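Local coordinates for autoinducer 2-binding protein LsrB (Clostridium saccharobutylicum DSM 13864, PDB 6DSP) that binds the quorum-sensing signal autoinducer-2 as a receptor of the bacterial solute-binding protein family, at residues 104-108 / 283-288. Numbering follows the deposited sequence.
Sequences VTVTT and MAYYIA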
loop_
_atom_site.group_PDB
_atom_site.type_symbol
_atom_site.label_atom_id
_atom_site.label_comp_id
_atom_site.label_asym_id
_atom_site.label_seq_id
_atom_site.Cartn_x
_atom_site.Cartn_y
_atom_site.Cartn_z
ATOM N N VAL A 104 -22.597 0.383 -11.873
ATOM C CA VAL A 104 -21.154 0.155 -11.963
ATOM C C VAL A 104 -20.724 -0.823 -10.876
ATOM O O VAL A 104 -21.105 -0.673 -9.719
ATOM C CB VAL A 104 -20.405 1.489 -11.822
ATOM C CG1 VAL A 104 -18.926 1.287 -11.837
ATOM C CG2 VAL A 104 -20.829 2.426 -12.975
ATOM N N THR A 105 -19.948 -1.826 -11.264
ATOM C CA THR A 105 -19.374 -2.775 -10.300
ATOM C C THR A 105 -18.198 -2.105 -9.598
ATOM O O THR A 105 -17.312 -1.552 -10.258
ATOM C CB THR A 105 -18.866 -4.006 -11.049
ATOM O OG1 THR A 105 -19.988 -4.690 -11.612
ATOM C CG2 THR A 105 -18.070 -4.931 -10.115
ATOM N N VAL A 106 -18.223 -2.075 -8.275
ATOM C CA VAL A 106 -17.193 -1.405 -7.482
ATOM C C VAL A 106 -16.311 -2.445 -6.793
ATOM O O VAL A 106 -16.815 -3.295 -6.041
ATOM C CB VAL A 106 -17.801 -0.436 -6.453
ATOM C CG1 VAL A 106 -16.715 0.199 -5.602
ATOM C CG2 VAL A 106 -18.668 0.648 -7.161
ATOM N N THR A 107 -15.008 -2.370 -7.045
ATOM C CA THR A 107 -14.024 -3.174 -6.324
ATOM C C THR A 107 -12.924 -2.252 -5.818
ATOM O O THR A 107 -12.773 -1.111 -6.283
ATOM C CB THR A 107 -13.374 -4.269 -7.209
ATOM O OG1 THR A 107 -12.645 -3.667 -8.285
ATOM C CG2 THR A 107 -14.415 -5.270 -7.753
ATOM N N THR A 108 -12.093 -2.769 -4.906
ATOM C CA THR A 108 -10.960 -2.008 -4.407
ATOM C C THR A 108 -9.676 -2.825 -4.512
ATOM O O THR A 108 -9.698 -4.048 -4.661
ATOM C CB THR A 108 -11.173 -1.540 -2.962
ATOM O OG1 THR A 108 -11.632 -2.665 -2.206
ATOM C CG2 THR A 108 -12.229 -0.432 -2.904
ATOM N N MET A 283 -11.051 -9.025 -11.025
ATOM C CA MET A 283 -12.236 -9.255 -10.197
ATOM C C MET A 283 -13.368 -8.326 -10.605
ATOM O O MET A 283 -14.530 -8.745 -10.664
ATOM C CB MET A 283 -11.892 -9.085 -8.718
ATOM C CG MET A 283 -10.892 -10.154 -8.197
ATOM S SD MET A 283 -11.397 -11.890 -8.517
ATOM C CE MET A 283 -12.955 -11.931 -7.613
ATOM N N ALA A 284 -13.051 -7.047 -10.854
ATOM C CA ALA A 284 -14.073 -6.109 -11.323
ATOM C C ALA A 284 -14.691 -6.565 -12.649
ATOM O O ALA A 284 -15.910 -6.558 -12.801
ATOM C CB ALA A 284 -13.459 -4.735 -11.459
ATOM N N TYR A 285 -13.856 -6.984 -13.601
ATOM C CA TYR A 285 -14.323 -7.462 -14.900
ATOM C C TYR A 285 -15.162 -8.721 -14.749
ATOM O O TYR A 285 -16.204 -8.872 -15.394
ATOM C CB TYR A 285 -13.109 -7.742 -15.778
ATOM C CG TYR A 285 -13.342 -8.718 -16.895
ATOM C CD1 TYR A 285 -13.947 -8.315 -18.079
ATOM C CD2 TYR A 285 -12.903 -10.029 -16.790
ATOM C CE1 TYR A 285 -14.156 -9.216 -19.128
ATOM C CE2 TYR A 285 -13.097 -10.940 -17.831
ATOM C CZ TYR A 285 -13.728 -10.521 -18.989
ATOM O OH TYR A 285 -13.911 -11.426 -20.011
ATOM N N TYR A 286 -14.722 -9.633 -13.882
ATOM C CA TYR A 286 -15.409 -10.904 -13.698
ATOM C C TYR A 286 -16.807 -10.684 -13.151
ATOM O O TYR A 286 -17.784 -11.287 -13.633
ATOM C CB TYR A 286 -14.571 -11.758 -12.742
ATOM C CG TYR A 286 -15.060 -13.164 -12.538
ATOM C CD1 TYR A 286 -14.813 -14.145 -13.475
ATOM C CD2 TYR A 286 -15.743 -13.514 -11.388
ATOM C CE1 TYR A 286 -15.250 -15.451 -13.294
ATOM C CE2 TYR A 286 -16.177 -14.818 -11.183
ATOM C CZ TYR A 286 -15.926 -15.798 -12.147
ATOM O OH TYR A 286 -16.335 -17.112 -12.001
ATOM N N ILE A 287 -16.935 -9.788 -12.173
ATOM C CA ILE A 287 -18.256 -9.482 -11.627
ATOM C C ILE A 287 -19.091 -8.680 -12.618
ATOM O O ILE A 287 -20.274 -8.980 -12.836
ATOM C CB ILE A 287 -18.104 -8.757 -10.289
ATOM C CG1 ILE A 287 -17.478 -9.689 -9.241
ATOM C CG2 ILE A 287 -19.463 -8.190 -9.831
ATOM C CD1 ILE A 287 -17.033 -8.901 -8.016
ATOM N N ALA A 288 -18.489 -7.669 -13.260
ATOM C CA ALA A 288 -19.234 -6.851 -14.223
ATOM C C ALA A 288 -19.706 -7.658 -15.427
ATOM O O ALA A 288 -20.691 -7.277 -16.074
ATOM C CB ALA A 288 -18.375 -5.672 -14.663
#
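Thr105 and Thr107 pack against Ala284, Ile287 and Ala288 on one side of helix 273-288, where this helix lies on the sheet of one alpha/beta lobe of a periplasmic binding protein fold. Strand 105-108 and the last turns of the helix run nearly antiparallel, at 157°, with axes 8.2 Å apart. The short separation is consistent with the small residues at the interface: Thr105 faces Ala288 and Thr107 faces Ala284.

The two branches of Thr105 divide the work. Its methyl, CG2, lies anti to the backbone N (chi1 -66°) and meets Ile287 CG2 at 3.6 Å, the two side chains passing at a slant. The hydroxyl turns to the other neighbour, with Thr105 OG1 3.5 Å from Ala288 CA, a van der Waals contact with the helix backbone. Ala284 O lies near Thr105 CG2 as well, but already accepts the helical hydrogen bond from Ala288 N, at 2.8 Å.

In Thr107 the hydroxyl instead sits between the backbone N and the carbonyl carbon (chi1 63°), which places OG1 3.4 Å from Ala284 CB and within hydrogen-bonding range of the neighbouring strand. Thr107 CG2 lies over the N-CA bond of Ala284, 3.7 Å from its CA, while Ile287 reaches this methyl only loosely, with Ile287 CD1 4.5 Å from Thr107 CG2.

The layer continues beyond the two segments onto the flanking strands: Ala284 also packs on Ala81 of strand 81-84, whereas Met283 and Ile287 touch Val122 and Val120 of strand 120-123. Val106, on the other face of strand 105-109, packs against helix 89-101, so this strand is sandwiched between helices. Within the sheet, the buried Thr107 OG1 is satisfied, and its rotation fixed, by a hydrogen bond to Ile82 O.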